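PDB 3PTY: probable arabinosyltransferase C from Mycobacterium tuberculosis, which polymerises arabinose into the arabinan of the mycobacterial cell wall, the chain described being its C-terminal extracellular, carbohydrate-binding domain. Local coordinates for residues A27-T30 / E35-L38; D42-M47 / P127-V132; P54-L59 / P112-S117; R277-Q282 / E287-R292. All blocks are in the same frame, centred on the assembly; numbering follows the deposited sequence.

Contact 1 of 4, residues A27-T30 / E35-L38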
# COMPACT_ATOMS: atom_id res chain seq x y z
N ALA A 27 -21.40 0.23 -1.07
CA ALA A 27 -22.06 -0.67 -2.01
C ALA A 27 -23.32 -0.07 -2.62
O ALA A 27 -23.76 -0.48 -3.70
CB ALA A 27 -22.37 -2.00 -1.34
N GLY A 28 -23.91 0.91 -1.93
CA GLY A 28 -25.12 1.56 -2.41
C GLY A 28 -24.87 2.53 -3.55
O GLY A 28 -25.80 2.96 -4.23
N LYS A 29 -23.60 2.88 -3.77
CA LYS A 29 -23.23 3.77 -4.87
C LYS A 29 -22.87 2.95 -6.10
O LYS A 29 -22.14 1.97 -6.01
CB LYS A 29 -22.05 4.66 -4.45
CG LYS A 29 -22.37 5.60 -3.30
CD LYS A 29 -21.10 6.05 -2.58
CE LYS A 29 -21.43 6.96 -1.39
NZ LYS A 29 -22.10 8.22 -1.83
N THR A 30 -23.39 3.36 -7.25
CA THR A 30 -23.15 2.64 -8.50
C THR A 30 -21.66 2.42 -8.72
O THR A 30 -21.22 1.30 -9.01
CB THR A 30 -23.72 3.40 -9.71
OG1 THR A 30 -25.10 3.72 -9.46
CG2 THR A 30 -23.62 2.54 -10.97
N GLU A 35 -17.47 8.01 -6.81
CA GLU A 35 -18.43 9.11 -6.81
C GLU A 35 -18.17 10.08 -5.66
O GLU A 35 -18.69 11.20 -5.66
CB GLU A 35 -19.86 8.56 -6.73
CG GLU A 35 -20.24 7.66 -7.90
CD GLU A 35 -21.61 7.01 -7.74
OE1 GLU A 35 -21.91 6.08 -8.52
OE2 GLU A 35 -22.39 7.43 -6.85
N ASP A 36 -17.39 9.66 -4.67
CA ASP A 36 -17.17 10.47 -3.47
C ASP A 36 -15.80 11.15 -3.42
O ASP A 36 -15.61 12.12 -2.70
CB ASP A 36 -17.38 9.64 -2.21
CG ASP A 36 -18.85 9.32 -1.96
OD1 ASP A 36 -19.61 9.17 -2.94
OD2 ASP A 36 -19.25 9.22 -0.78
N VAL A 37 -14.84 10.62 -4.18
CA VAL A 37 -13.53 11.28 -4.29
C VAL A 37 -13.66 12.41 -5.31
O VAL A 37 -14.07 12.18 -6.44
CB VAL A 37 -12.41 10.30 -4.70
CG1 VAL A 37 -11.09 11.03 -4.92
CG2 VAL A 37 -12.23 9.22 -3.64
N LEU A 38 -13.33 13.63 -4.89
CA LEU A 38 -13.39 14.79 -5.77
C LEU A 38 -11.97 15.16 -6.19
O LEU A 38 -11.10 15.36 -5.35
CB LEU A 38 -14.06 15.97 -5.05
CG LEU A 38 -15.51 15.72 -4.60
CD1 LEU A 38 -16.15 16.99 -4.06
CD2 LEU A 38 -16.31 15.17 -5.76
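D36 OD1 takes a hydrogen bond from the ammonium of K29, NZ to OD1 2.9 Å, on its syn lone pair, the side that faces OD2. This salt bridge joins the chain just past helix 18-28 to the residue that leads into strand 37-40. The lysine reaches across almost straight as far as CE and then bends, chi4 -63°, which turns NZ onto the carboxylate; its CD also lies 3.5 Å from D36 OD1, and the two side chains meet at about a right angle. Strand 37-40 belongs to the mixed sheet of this lectin-like module, and D36 is placed beside that sheet by backbone bonding to K332. The side chain of D36 lies about 7 Å from a bound octyl arabinofuranoside, which puts the salt bridge near a sugar site. E35 comes over the near end of the same lysine: its OE2 packs against K29 CB at 3.7 Å, while K29 NZ stays 5.1 Å from E35 OE2, too far for a salt bridge. The other oxygen, E35 OE1, is hydrogen-bonded to the backbone N of C31, the disulfide cysteine, and lies 3.4 Å from T30 CB.

Contact 2 of 4, residues D42-M47 / P127-V132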
# COMPACT_ATOMS: atom_id res chain seq x y z
N ASP A 42 -6.59 20.67 -12.06
CA ASP A 42 -5.93 21.93 -12.39
C ASP A 42 -5.99 22.87 -11.20
O ASP A 42 -6.84 23.75 -11.14
CB ASP A 42 -6.60 22.57 -13.60
CG ASP A 42 -5.84 23.79 -14.11
OD1 ASP A 42 -4.79 24.13 -13.52
OD2 ASP A 42 -6.30 24.40 -15.09
N PRO A 43 -5.07 22.69 -10.24
CA PRO A 43 -5.06 23.54 -9.05
C PRO A 43 -4.86 25.02 -9.40
O PRO A 43 -5.31 25.89 -8.67
CB PRO A 43 -3.85 23.00 -8.26
CG PRO A 43 -3.02 22.27 -9.29
CD PRO A 43 -4.06 21.63 -10.17
N ASN A 44 -4.22 25.31 -10.53
CA ASN A 44 -4.03 26.71 -10.88
C ASN A 44 -5.31 27.45 -11.27
O ASN A 44 -5.42 28.66 -11.08
CB ASN A 44 -2.94 26.87 -11.93
CG ASN A 44 -1.56 26.86 -11.31
OD1 ASN A 44 -1.15 27.81 -10.60
ND2 ASN A 44 -0.85 25.79 -11.52
N ALA A 45 -6.29 26.70 -11.77
CA ALA A 45 -7.58 27.29 -12.13
C ALA A 45 -8.32 27.82 -10.91
O ALA A 45 -9.17 28.70 -11.04
CB ALA A 45 -8.44 26.26 -12.88
N GLY A 46 -8.01 27.31 -9.72
CA GLY A 46 -8.72 27.72 -8.52
C GLY A 46 -8.05 28.82 -7.71
O GLY A 46 -8.61 29.32 -6.73
N MET A 47 -6.83 29.19 -8.10
CA MET A 47 -6.06 30.19 -7.37
C MET A 47 -6.84 31.50 -7.21
O MET A 47 -7.46 31.98 -8.16
CB MET A 47 -4.73 30.47 -8.09
CG MET A 47 -3.72 29.33 -8.02
SD MET A 47 -3.03 29.15 -6.37
CE MET A 47 -2.11 27.62 -6.55
N PRO A 127 4.66 25.99 -12.29
CA PRO A 127 5.68 26.86 -11.69
C PRO A 127 5.64 28.28 -12.26
O PRO A 127 5.96 29.24 -11.55
CB PRO A 127 7.00 26.19 -12.08
CG PRO A 127 6.64 24.77 -12.41
CD PRO A 127 5.25 24.82 -12.97
N ALA A 128 5.25 28.42 -13.52
CA ALA A 128 5.18 29.74 -14.15
C ALA A 128 4.04 30.56 -13.56
O ALA A 128 3.97 31.77 -13.78
CB ALA A 128 5.05 29.62 -15.67
N ARG A 129 3.16 29.92 -12.81
CA ARG A 129 2.02 30.61 -12.19
C ARG A 129 1.93 30.39 -10.69
O ARG A 129 0.93 30.74 -10.06
CB ARG A 129 0.70 30.18 -12.85
CG ARG A 129 0.47 30.77 -14.25
CD ARG A 129 -0.89 30.36 -14.79
NE ARG A 129 -0.89 28.94 -15.15
CZ ARG A 129 -1.98 28.20 -15.28
NH1 ARG A 129 -3.18 28.73 -15.08
NH2 ARG A 129 -1.87 26.92 -15.61
N THR A 130 2.96 29.80 -10.10
CA THR A 130 2.89 29.42 -8.69
C THR A 130 4.14 29.80 -7.93
O THR A 130 5.12 29.06 -7.93
CB THR A 130 2.67 27.91 -8.53
OG1 THR A 130 1.62 27.48 -9.41
CG2 THR A 130 2.30 27.57 -7.09
N PRO A 131 4.12 30.97 -7.27
CA PRO A 131 5.24 31.33 -6.40
C PRO A 131 5.29 30.38 -5.21
O PRO A 131 4.27 29.81 -4.82
CB PRO A 131 4.87 32.74 -5.89
CG PRO A 131 3.48 33.02 -6.34
CD PRO A 131 2.97 31.88 -7.17
N VAL A 132 6.48 30.22 -4.64
CA VAL A 132 6.68 29.39 -3.46
C VAL A 132 7.56 30.17 -2.51
O VAL A 132 8.49 30.84 -2.95
CB VAL A 132 7.45 28.10 -3.80
CG1 VAL A 132 7.45 27.16 -2.60
CG2 VAL A 132 6.86 27.41 -5.00
O HOH W 1 -5.53 26.96 -15.39
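N44 faces R129 and T130 where two loops of the EmbC C-terminal domain meet, one following strand 37-40 and the other leading into strand 133-134, the edge strand of the nine-stranded antiparallel sheet of the beta-sandwich. The first side-chain atom of N44, CB, rests over one face of the R129 guanidinium, 3.7 Å from R129 CZ and displaced toward the rim of the group. Further out, N44 CG lies 3.8 Å from T130 OG1, and the terminal amide as a whole stands beside that hydroxyl. T130 OG1 is itself hydrogen-bonded to the carbonyl of D126, which fixes the hydroxyl against the turn that precedes it. The arginine arrives over N44 because its chain bends at chi3, -71°, folding the flat group back toward the 42-47 turn. D126 forms a salt bridge with R129 NE, and a water in the guanidinium plane accepts a hydrogen bond from R129 NH1 at 3.0 Å. That water donates to D42 OD2 at 2.7 Å, linking the two loops through solvent, whereas D42 OD1 stays 4.5 Å from R129 NH2, beyond salt-bridge range. The methyl branch of T130 meets M47 only loosely, M47 CE to T130 CG2 4.4 Å.

Contact 3 of 4, residues P54-L59 / P112-S117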
# COMPACT_ATOMS: atom_id res chain seq x y z
N PRO A 54 0.96 41.98 -8.14
CA PRO A 54 1.09 40.99 -9.21
C PRO A 54 1.22 39.59 -8.61
O PRO A 54 1.68 39.45 -7.48
CB PRO A 54 2.40 41.38 -9.91
CG PRO A 54 2.63 42.80 -9.53
CD PRO A 54 2.05 42.97 -8.16
N LEU A 55 0.83 38.57 -9.37
CA LEU A 55 0.85 37.19 -8.92
C LEU A 55 2.20 36.78 -8.32
O LEU A 55 2.27 36.10 -7.29
CB LEU A 55 0.51 36.27 -10.10
CG LEU A 55 0.43 34.76 -9.90
CD1 LEU A 55 -0.43 34.15 -11.00
CD2 LEU A 55 1.82 34.16 -9.92
N ALA A 56 3.28 37.19 -8.98
CA ALA A 56 4.62 36.81 -8.54
C ALA A 56 4.95 37.38 -7.17
O ALA A 56 5.71 36.77 -6.41
CB ALA A 56 5.67 37.27 -9.57
N ASP A 57 4.38 38.54 -6.86
CA ASP A 57 4.74 39.30 -5.66
C ASP A 57 3.86 38.97 -4.45
O ASP A 57 4.27 39.15 -3.31
CB ASP A 57 4.56 40.81 -5.91
CG ASP A 57 5.53 41.36 -6.96
OD1 ASP A 57 5.99 40.61 -7.83
OD2 ASP A 57 5.83 42.57 -6.90
N ALA A 58 2.65 38.51 -4.71
CA ALA A 58 1.60 38.53 -3.69
C ALA A 58 1.88 37.62 -2.49
O ALA A 58 1.49 37.94 -1.36
CB ALA A 58 0.23 38.20 -4.31
N LEU A 59 2.57 36.51 -2.71
CA LEU A 59 2.75 35.53 -1.63
C LEU A 59 3.58 36.08 -0.46
O LEU A 59 3.39 35.68 0.69
CB LEU A 59 3.34 34.22 -2.16
CG LEU A 59 3.45 33.06 -1.17
CD1 LEU A 59 2.08 32.69 -0.60
CD2 LEU A 59 4.10 31.84 -1.84
N PRO A 112 13.72 27.96 -13.22
CA PRO A 112 13.03 28.44 -12.02
C PRO A 112 11.57 28.76 -12.30
O PRO A 112 11.19 29.03 -13.44
CB PRO A 112 13.79 29.73 -11.66
CG PRO A 112 14.96 29.81 -12.64
CD PRO A 112 14.56 29.00 -13.82
N GLY A 113 10.74 28.74 -11.26
CA GLY A 113 9.37 29.17 -11.39
C GLY A 113 9.26 30.68 -11.34
O GLY A 113 10.26 31.39 -11.34
N ILE A 114 8.02 31.16 -11.29
CA ILE A 114 7.74 32.59 -11.41
C ILE A 114 8.49 33.48 -10.41
O ILE A 114 8.93 34.57 -10.77
CB ILE A 114 6.24 32.87 -11.36
CG1 ILE A 114 5.97 34.32 -11.73
CG2 ILE A 114 5.66 32.51 -9.98
CD1 ILE A 114 4.53 34.59 -12.12
N ASN A 115 8.63 33.04 -9.16
CA ASN A 115 9.39 33.86 -8.21
C ASN A 115 10.78 33.32 -7.89
O ASN A 115 11.38 33.70 -6.89
CB ASN A 115 8.58 34.21 -6.93
CG ASN A 115 8.54 33.08 -5.91
OD1 ASN A 115 8.53 31.89 -6.25
ND2 ASN A 115 8.52 33.45 -4.63
N GLY A 116 11.30 32.46 -8.76
CA GLY A 116 12.69 32.04 -8.71
C GLY A 116 12.96 30.69 -8.07
O GLY A 116 14.11 30.30 -7.88
N SER A 117 11.90 29.97 -7.72
CA SER A 117 12.05 28.68 -7.05
C SER A 117 12.36 27.57 -8.04
O SER A 117 11.73 27.48 -9.09
CB SER A 117 10.78 28.31 -6.28
OG SER A 117 10.98 27.11 -5.55
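I114 packs against L55 and A56, bringing a type I beta turn, G113 to G116, up to the short helix 55-58 at the surface of the beta-sandwich domain. The apolar contacts all pass through the isoleucine. Its CG1 branch is anti to the backbone N, chi1 -170°, and carries CD1 out to the helix, where I114 CD1 lies 3.5 Å from L55 CD2 as the two side chains cross at a slant. A56 CB sits beside the same branch, 3.7 Å from I114 CG1. I114 CG2 stands farther off and only grazes the leucine methyl.

Polar groups add no hydrogen bond between the two segments; their bonds shape the turn and fasten N115 elsewhere. The turn is closed by G116 N bonding to G113 O at 3.0 Å and, outside it, by G113 N bonding to S117 O at 2.7 Å. G116 adopts a positive phi of 100°, a backbone geometry that favours glycine. The amide of N115 reaches away from the helix, its OD1 accepting from the backbone N of V132, and P69, P131 and L133 pack against its side chain. What N115 offers the helix is its CB, which lies 3.9 Å from the carbonyl O of A56.

Contact 4 of 4, residues R277-Q282 / E287-R292. With AFO (octyl alpha-D-arabinofuranoside), chain B.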
# COMPACT_ATOMS: atom_id res chain seq x y z
N ARG A 277 -11.39 0.34 -14.62
CA ARG A 277 -10.79 -0.78 -15.33
C ARG A 277 -9.42 -1.11 -14.75
O ARG A 277 -8.49 -0.32 -14.86
CB ARG A 277 -10.65 -0.42 -16.82
CG ARG A 277 -9.97 -1.47 -17.70
CD ARG A 277 -9.80 -0.90 -19.12
NE ARG A 277 -9.06 -1.77 -20.03
CZ ARG A 277 -9.62 -2.69 -20.81
NH1 ARG A 277 -10.94 -2.87 -20.78
NH2 ARG A 277 -8.87 -3.43 -21.61
N PRO A 278 -9.29 -2.30 -14.14
CA PRO A 278 -8.01 -2.65 -13.51
C PRO A 278 -6.99 -3.01 -14.57
O PRO A 278 -7.29 -3.78 -15.48
CB PRO A 278 -8.35 -3.89 -12.66
CG PRO A 278 -9.86 -3.99 -12.67
CD PRO A 278 -10.30 -3.35 -13.95
N PHE A 279 -5.79 -2.46 -14.45
CA PHE A 279 -4.73 -2.78 -15.38
C PHE A 279 -4.28 -4.21 -15.13
O PHE A 279 -4.03 -4.60 -13.99
CB PHE A 279 -3.54 -1.82 -15.21
CG PHE A 279 -2.39 -2.14 -16.11
CD1 PHE A 279 -2.43 -1.81 -17.45
CD2 PHE A 279 -1.27 -2.80 -15.62
CE1 PHE A 279 -1.37 -2.11 -18.29
CE2 PHE A 279 -0.21 -3.11 -16.45
CZ PHE A 279 -0.26 -2.76 -17.80
N GLY A 280 -4.20 -4.99 -16.21
CA GLY A 280 -3.80 -6.39 -16.14
C GLY A 280 -3.59 -6.96 -17.53
O GLY A 280 -3.60 -6.21 -18.51
N HIS A 281 -3.40 -8.27 -17.63
CA HIS A 281 -3.11 -8.90 -18.92
C HIS A 281 -4.01 -10.10 -19.21
O HIS A 281 -3.65 -10.96 -20.02
CB HIS A 281 -1.64 -9.34 -18.99
CG HIS A 281 -0.66 -8.22 -18.83
ND1 HIS A 281 -0.32 -7.38 -19.86
CD2 HIS A 281 0.04 -7.81 -17.75
CE1 HIS A 281 0.55 -6.49 -19.43
NE2 HIS A 281 0.79 -6.73 -18.15
N GLN A 282 -5.16 -10.16 -18.56
CA GLN A 282 -6.12 -11.21 -18.86
C GLN A 282 -6.49 -11.14 -20.35
O GLN A 282 -6.54 -10.06 -20.93
CB GLN A 282 -7.37 -11.07 -18.00
CG GLN A 282 -8.24 -12.33 -18.00
CD GLN A 282 -9.50 -12.19 -17.17
OE1 GLN A 282 -9.92 -11.07 -16.84
NE2 GLN A 282 -10.12 -13.31 -16.84
N GLU A 287 -1.96 -2.87 -23.06
CA GLU A 287 -2.36 -1.47 -23.12
C GLU A 287 -1.51 -0.65 -22.14
O GLU A 287 -0.74 -1.21 -21.37
CB GLU A 287 -3.84 -1.32 -22.79
CG GLU A 287 -4.22 -1.88 -21.41
CD GLU A 287 -5.72 -1.93 -21.18
OE1 GLU A 287 -6.49 -1.59 -22.10
OE2 GLU A 287 -6.13 -2.31 -20.06
N THR A 288 -1.67 0.66 -22.18
CA THR A 288 -0.90 1.56 -21.33
C THR A 288 -1.75 2.00 -20.15
O THR A 288 -2.87 2.48 -20.34
CB THR A 288 -0.45 2.80 -22.14
OG1 THR A 288 0.26 2.37 -23.30
CG2 THR A 288 0.45 3.71 -21.30
N PRO A 289 -1.25 1.82 -18.91
CA PRO A 289 -2.02 2.29 -17.75
C PRO A 289 -1.99 3.82 -17.70
O PRO A 289 -0.97 4.42 -18.06
CB PRO A 289 -1.26 1.71 -16.56
CG PRO A 289 0.12 1.45 -17.05
CD PRO A 289 0.04 1.22 -18.54
N LYS A 290 -3.09 4.43 -17.28
CA LYS A 290 -3.18 5.89 -17.29
C LYS A 290 -3.25 6.50 -15.89
O LYS A 290 -2.98 7.69 -15.72
CB LYS A 290 -4.37 6.34 -18.13
CG LYS A 290 -4.17 6.11 -19.63
CD LYS A 290 -5.30 6.70 -20.46
CE LYS A 290 -4.96 6.69 -21.95
N TRP A 291 -3.62 5.69 -14.91
CA TRP A 291 -3.78 6.16 -13.53
C TRP A 291 -3.29 5.08 -12.57
O TRP A 291 -3.15 3.92 -12.95
CB TRP A 291 -5.25 6.45 -13.21
CG TRP A 291 -5.95 7.37 -14.17
CD1 TRP A 291 -6.63 7.01 -15.30
CD2 TRP A 291 -6.03 8.80 -14.09
NE1 TRP A 291 -7.14 8.13 -15.92
CE2 TRP A 291 -6.78 9.24 -15.20
CE3 TRP A 291 -5.54 9.75 -13.18
CZ2 TRP A 291 -7.06 10.59 -15.43
CZ3 TRP A 291 -5.82 11.09 -13.41
CH2 TRP A 291 -6.57 11.50 -14.53
N ARG A 292 -3.05 5.48 -11.33
CA ARG A 292 -2.82 4.52 -10.26
C ARG A 292 -3.54 5.03 -9.03
O ARG A 292 -3.53 6.22 -8.74
CB ARG A 292 -1.32 4.37 -9.96
CG ARG A 292 -1.05 3.48 -8.74
CD ARG A 292 0.42 3.02 -8.67
NE ARG A 292 1.31 4.15 -8.43
CZ ARG A 292 2.63 4.05 -8.29
NH1 ARG A 292 3.22 2.87 -8.35
NH2 ARG A 292 3.35 5.14 -8.07
C1 AFO B . -10.89 -6.95 -8.95
O1 AFO B . -11.39 -8.28 -8.80
C2 AFO B . -11.37 -6.16 -7.74
O2 AFO B . -10.32 -5.37 -7.16
C3 AFO B . -12.51 -5.29 -8.23
O3 AFO B . -13.68 -5.64 -7.50
C4 AFO B . -12.69 -5.66 -9.69
O4 AFO B . -11.50 -6.35 -10.10
C5 AFO B . -12.97 -4.45 -10.58
O5 AFO B . -13.59 -4.89 -11.80
C1' AFO B . -11.11 -9.14 -9.90
C2' AFO B . -11.93 -10.41 -9.72
C3' AFO B . -11.36 -11.59 -10.49
C4' AFO B . -12.37 -12.74 -10.46
C5' AFO B . -13.32 -12.61 -9.27
C6' AFO B . -12.67 -13.02 -7.95
C7' AFO B . -13.57 -12.66 -6.77
C8' AFO B . -12.98 -13.14 -5.47
O HOH W 2 -2.09 -4.50 -20.37
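R277 grips E287 side-on in a salt bridge, NE and NH2 each taking one carboxylate oxygen. The bond from R277 NE to E287 OE2 is 3.0 Å, near the guanidinium plane and on the syn lone pair of the oxygen. From R277 NH2 to E287 OE1 the distance is again 3.0 Å, but this bond is more bent, 135° at the hydrogen, and OE1 is met 32° out of the carboxylate plane. The guanidinium and carboxylate planes stand 66° apart, so the two bonds are not equally in plane. An extended chain from CG to NE lets R277 reach this far from strand 277-278, an edge strand of the mixed sheet.

Apolar contact centres on F279. P289 lies over one face of its ring in a CH-pi contact, with CG 4.2 Å from the ring centroid, and P289 CD approaches F279 CE1 at 3.6 Å. At the ring's edge, in plane, the carbonyl O of E287 faces F279 CE1 at 3.3 Å, and F264 of the neighbouring strand also meets the ring.

A water bridges G280 O and, weakly, E287 N. P278, directed the other way, touches the bound arabinoside with CG 3.8 Å from its C5. Held by two bonds, the R277 guanidinium is fixed in rotation, and the pairing probably keeps both groups charged.

Along the chain, contact 1 comes first and contact 4 last, with contact 3 falling within the long excursion between the two segments of contact 2. Contacts 2 and 3 are neighbours, their centres about 10 Å apart, and they touch: P127 and I114 pair through their backbones, and N115 reaches V132. Both lie beside the nine-stranded antiparallel sheet. Contacts 1 and 4, with centres about 21 Å apart, instead reach the mixed sheet, through strands 37-40 at one and 277-278 and 291-294 at the other. Both lie near bound arabinoside. Contact 3 is remote from these two, its nearest atoms about 22 Å from contact 1 and about 23 Å from contact 4.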